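Local coordinates for protein aminopeptidase N (Francisella tularensis subsp. tularensis, PDB 5DLL) that removes N-terminal amino acids from peptides as a zinc-dependent M1-family aminopeptidase, and probably helps degrade intracellular peptides left by protein breakdown, at residues E301-Q304 with S305-H309; L328-K331 with E332-V336. All blocks are in the same frame, centred on the assembly; numbering follows the deposited sequence.

Contact 1 (E301-Q304 with S305-H309); sequences ELVQ and SVVGH. With ZN (zinc ion), chain B.
Val-303 and Val-307 meet one turn apart on helix 297-312, where CG1 of Val-303 comes within 4.5 Å of CG2 of Val-307. That CG2 stands beside its own backbone N and over the carbonyl of Val-303, with CG1 in the anti place (chi1 171°). Val-306 repeats the pattern a residue earlier, its CG2 lying over the carbonyl of Leu-302. Under these methyls run four successive i to i+4 backbone bonds, from Ser-305 N to Glu-301 O through to Gly-308 N to Gln-304 O. The unbroken i to i+4 pattern, with bond angles at hydrogen of 156 to 169°, is that of a regular alpha helix.

Around this turn, Val-307 packs on Ala-241 and Val-242 of helix 236-253. Gln-304 reaches out in an extended chain, and its OE1 accepts a hydrogen bond from Asn-347 ND2. At the far end His-309 turns away from the preceding turn and binds zinc through NE2 at 2.2 Å. Its other ring nitrogen, ND1, is hydrogen-bonded to Asp-339 OD1. With one nitrogen on the metal and the other on a carboxylate, the imidazole is held at both ends, and the aspartate probably makes it a more electron-rich ligand.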
loop_
_atom_site.group_PDB
_atom_site.type_symbol
_atom_site.label_atom_id
_atom_site.label_comp_id
_atom_site.label_asym_id
_atom_site.label_seq_id
_atom_site.Cartn_x
_atom_site.Cartn_y
_atom_site.Cartn_z
ATOM N N GLU A 301 11.825 5.614 -3.986
ATOM C CA GLU A 301 11.368 4.217 -3.996
ATOM C C GLU A 301 9.845 4.106 -4.050
ATOM O O GLU A 301 9.303 3.183 -4.673
ATOM C CB GLU A 301 11.874 3.467 -2.761
ATOM C CG GLU A 301 11.796 1.950 -2.887
ATOM C CD GLU A 301 11.202 1.276 -1.662
ATOM O OE1 GLU A 301 11.921 0.496 -1.002
ATOM O OE2 GLU A 301 10.011 1.526 -1.361
ATOM N N LEU A 302 9.165 5.037 -3.381
ATOM C CA LEU A 302 7.703 5.057 -3.352
ATOM C C LEU A 302 7.108 5.513 -4.680
ATOM O O LEU A 302 6.123 4.935 -5.144
ATOM C CB LEU A 302 7.200 5.940 -2.211
ATOM C CG LEU A 302 7.409 5.356 -0.809
ATOM C CD1 LEU A 302 7.246 6.432 0.261
ATOM C CD2 LEU A 302 6.461 4.190 -0.564
ATOM N N VAL A 303 7.703 6.543 -5.282
ATOM C CA VAL A 303 7.307 7.011 -6.620
ATOM C C VAL A 303 7.395 5.873 -7.630
ATOM O O VAL A 303 6.503 5.696 -8.460
ATOM C CB VAL A 303 8.195 8.180 -7.108
ATOM C CG1 VAL A 303 8.020 8.426 -8.603
ATOM C CG2 VAL A 303 7.882 9.450 -6.329
ATOM N N GLN A 304 8.487 5.119 -7.548
ATOM C CA GLN A 304 8.704 3.951 -8.392
ATOM C C GLN A 304 7.615 2.900 -8.180
ATOM O O GLN A 304 7.031 2.410 -9.142
ATOM C CB GLN A 304 10.079 3.344 -8.088
ATOM C CG GLN A 304 10.553 2.302 -9.092
ATOM C CD GLN A 304 11.717 1.475 -8.577
ATOM O OE1 GLN A 304 11.674 0.933 -7.468
ATOM N NE2 GLN A 304 12.761 1.365 -9.387
ATOM N N SER A 305 7.365 2.571 -6.912
ATOM C CA SER A 305 6.360 1.573 -6.504
ATOM C C SER A 305 4.945 1.946 -6.936
ATOM O O SER A 305 4.172 1.096 -7.394
ATOM C CB SER A 305 6.378 1.418 -4.978
ATOM O OG SER A 305 5.309 0.605 -4.531
ATOM N N VAL A 306 4.620 3.221 -6.751
ATOM C CA VAL A 306 3.321 3.773 -7.121
ATOM C C VAL A 306 3.092 3.646 -8.630
ATOM O O VAL A 306 2.091 3.077 -9.073
ATOM C CB VAL A 306 3.227 5.255 -6.677
ATOM C CG1 VAL A 306 2.079 5.976 -7.364
ATOM C CG2 VAL A 306 3.096 5.349 -5.162
ATOM N N VAL A 307 4.032 4.175 -9.410
ATOM C CA VAL A 307 3.950 4.118 -10.866
ATOM C C VAL A 307 3.921 2.658 -11.313
ATOM O O VAL A 307 3.121 2.277 -12.171
ATOM C CB VAL A 307 5.144 4.847 -11.532
ATOM C CG1 VAL A 307 5.170 4.600 -13.037
ATOM C CG2 VAL A 307 5.098 6.343 -11.242
ATOM N N GLY A 308 4.800 1.850 -10.726
ATOM C CA GLY A 308 4.844 0.425 -11.008
ATOM C C GLY A 308 3.482 -0.215 -10.849
ATOM O O GLY A 308 2.932 -0.769 -11.804
ATOM N N HIS A 309 2.932 -0.109 -9.643
ATOM C CA HIS A 309 1.676 -0.760 -9.292
ATOM C C HIS A 309 0.575 -0.488 -10.310
ATOM O O HIS A 309 -0.127 -1.402 -10.736
ATOM C CB HIS A 309 1.223 -0.298 -7.908
ATOM C CG HIS A 309 -0.128 -0.805 -7.513
ATOM N ND1 HIS A 309 -0.304 -1.833 -6.613
ATOM C CD2 HIS A 309 -1.368 -0.423 -7.894
ATOM C CE1 HIS A 309 -1.595 -2.062 -6.457
ATOM N NE2 HIS A 309 -2.263 -1.222 -7.226
HETATM ZN ZN ZN B . -4.404 -1.073 -7.447
#

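Contact 2 (L328-K331 with E332-V336); sequences LSLK and EGLTV. With ZN (zinc ion), chain B.
OE1 of Glu-332 is gripped twice: zinc binds it at 2.0 Å, and NZ of Lys-331 forms a salt bridge to it at 2.8 Å. The ammonium arrives from above the carboxylate, 45° out of its plane. OE2 also binds zinc at 2.0 Å, so the carboxylate chelates the metal through both oxygens.

Although adjacent in sequence, the two side chains run side by side in the same direction. Lys-331 starts out extended and then bends at chi3 and chi4 (84° and 83°), which brings NZ round to the glutamate. NZ has a second salt bridge, to Glu-276, and the lysine probably helps balance the two carboxylates it bridges.

Behind these groups the helix supplies the frame. Glu-332 N bonds to Leu-328 O at 3.0 Å, and Leu-334 N to Leu-330 O at 3.4 Å is a weak bond. Gly-333 CA makes a CH...O contact of 3.3 Å with Ser-329 O. On the side facing helices 390-423 and 430-439, Leu-330 CD1 packs 4.3 Å from Leu-334 CD2. A glutamate on helix 328-346, joining His-309 and His-313 of the HExxH motif at one zinc, is the gluzincin arrangement of M1 aminopeptidases.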
loop_
_atom_site.group_PDB
_atom_site.type_symbol
_atom_site.label_atom_id
_atom_site.label_comp_id
_atom_site.label_asym_id
_atom_site.label_seq_id
_atom_site.Cartn_x
_atom_site.Cartn_y
_atom_site.Cartn_z
ATOM N N LEU A 328 -11.992 -8.567 -5.242
ATOM C CA LEU A 328 -11.017 -7.475 -5.241
ATOM C C LEU A 328 -9.641 -7.916 -4.728
ATOM O O LEU A 328 -8.631 -7.274 -5.025
ATOM C CB LEU A 328 -11.557 -6.306 -4.405
ATOM C CG LEU A 328 -11.302 -4.870 -4.878
ATOM C CD1 LEU A 328 -11.561 -4.689 -6.364
ATOM C CD2 LEU A 328 -12.179 -3.923 -4.079
ATOM N N SER A 329 -9.600 -9.012 -3.969
ATOM C CA SER A 329 -8.331 -9.622 -3.535
ATOM C C SER A 329 -7.549 -10.269 -4.688
ATOM O O SER A 329 -6.384 -10.635 -4.516
ATOM C CB SER A 329 -8.585 -10.670 -2.448
ATOM O OG SER A 329 -9.364 -11.746 -2.946
ATOM N N LEU A 330 -8.203 -10.436 -5.840
ATOM C CA LEU A 330 -7.546 -10.856 -7.078
ATOM C C LEU A 330 -7.088 -9.656 -7.924
ATOM O O LEU A 330 -5.962 -9.653 -8.423
ATOM C CB LEU A 330 -8.485 -11.738 -7.906
ATOM C CG LEU A 330 -7.963 -12.165 -9.283
ATOM C CD1 LEU A 330 -6.691 -12.989 -9.136
ATOM C CD2 LEU A 330 -9.030 -12.932 -10.047
ATOM N N LYS A 331 -7.953 -8.654 -8.105
ATOM C CA LYS A 331 -7.603 -7.503 -8.949
ATOM C C LYS A 331 -6.433 -6.742 -8.361
ATOM O O LYS A 331 -5.508 -6.357 -9.086
ATOM C CB LYS A 331 -8.774 -6.531 -9.138
ATOM C CG LYS A 331 -8.415 -5.344 -10.032
ATOM C CD LYS A 331 -9.497 -4.285 -10.072
ATOM C CE LYS A 331 -9.401 -3.315 -8.906
ATOM N NZ LYS A 331 -8.410 -2.233 -9.149
ATOM N N GLU A 332 -6.483 -6.513 -7.052
ATOM C CA GLU A 332 -5.441 -5.748 -6.387
ATOM C C GLU A 332 -4.366 -6.647 -5.788
ATOM O O GLU A 332 -3.184 -6.394 -6.002
ATOM C CB GLU A 332 -6.030 -4.782 -5.350
ATOM C CG GLU A 332 -6.707 -3.554 -5.967
ATOM C CD GLU A 332 -5.754 -2.623 -6.715
ATOM O OE1 GLU A 332 -6.302 -1.693 -7.336
ATOM O OE2 GLU A 332 -4.545 -2.910 -6.673
ATOM N N GLY A 333 -4.757 -7.703 -5.077
ATOM C CA GLY A 333 -3.782 -8.618 -4.461
ATOM C C GLY A 333 -2.705 -9.118 -5.420
ATOM O O GLY A 333 -1.515 -9.133 -5.090
ATOM N N LEU A 334 -3.130 -9.535 -6.607
ATOM C CA LEU A 334 -2.212 -9.974 -7.649
ATOM C C LEU A 334 -1.298 -8.829 -8.081
ATOM O O LEU A 334 -0.098 -9.023 -8.218
ATOM C CB LEU A 334 -2.991 -10.522 -8.851
ATOM C CG LEU A 334 -2.195 -11.041 -10.049
ATOM C CD1 LEU A 334 -1.177 -12.092 -9.628
ATOM C CD2 LEU A 334 -3.130 -11.603 -11.110
ATOM N N THR A 335 -1.867 -7.643 -8.273
ATOM C CA THR A 335 -1.109 -6.460 -8.684
ATOM C C THR A 335 -0.231 -5.911 -7.553
ATOM O O THR A 335 0.789 -5.273 -7.815
ATOM C CB THR A 335 -2.052 -5.334 -9.169
ATOM O OG1 THR A 335 -3.045 -5.870 -10.052
ATOM C CG2 THR A 335 -1.271 -4.251 -9.893
ATOM N N VAL A 336 -0.643 -6.136 -6.306
ATOM C CA VAL A 336 0.148 -5.759 -5.130
ATOM C C VAL A 336 1.345 -6.696 -5.016
ATOM O O VAL A 336 2.479 -6.253 -4.797
ATOM C CB VAL A 336 -0.687 -5.809 -3.826
ATOM C CG1 VAL A 336 0.205 -5.765 -2.592
ATOM C CG2 VAL A 336 -1.686 -4.655 -3.776
HETATM ZN ZN ZN B . -4.404 -1.073 -7.447
#

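Contact 1 comes first along the chain, on helix 297-312, and contact 2 follows on helix 328-346; both lie in the peptidase M1 family region, with centres 16 Å apart. They converge at the zinc, where NE2 of His-309 and OE2 of Glu-332 approach to 2.9 Å as fellow ligands. Beside the metal the helices also pack directly: His-309 CE1 is 3.7 Å from Val-336 CG2, and the Thr-335 methyl meets the backbone of His-309. His-313, one turn beyond His-309, completes the protein ligands. The two helices, in contact beside the zinc, thus bring their ligands together from separate parts of the chain.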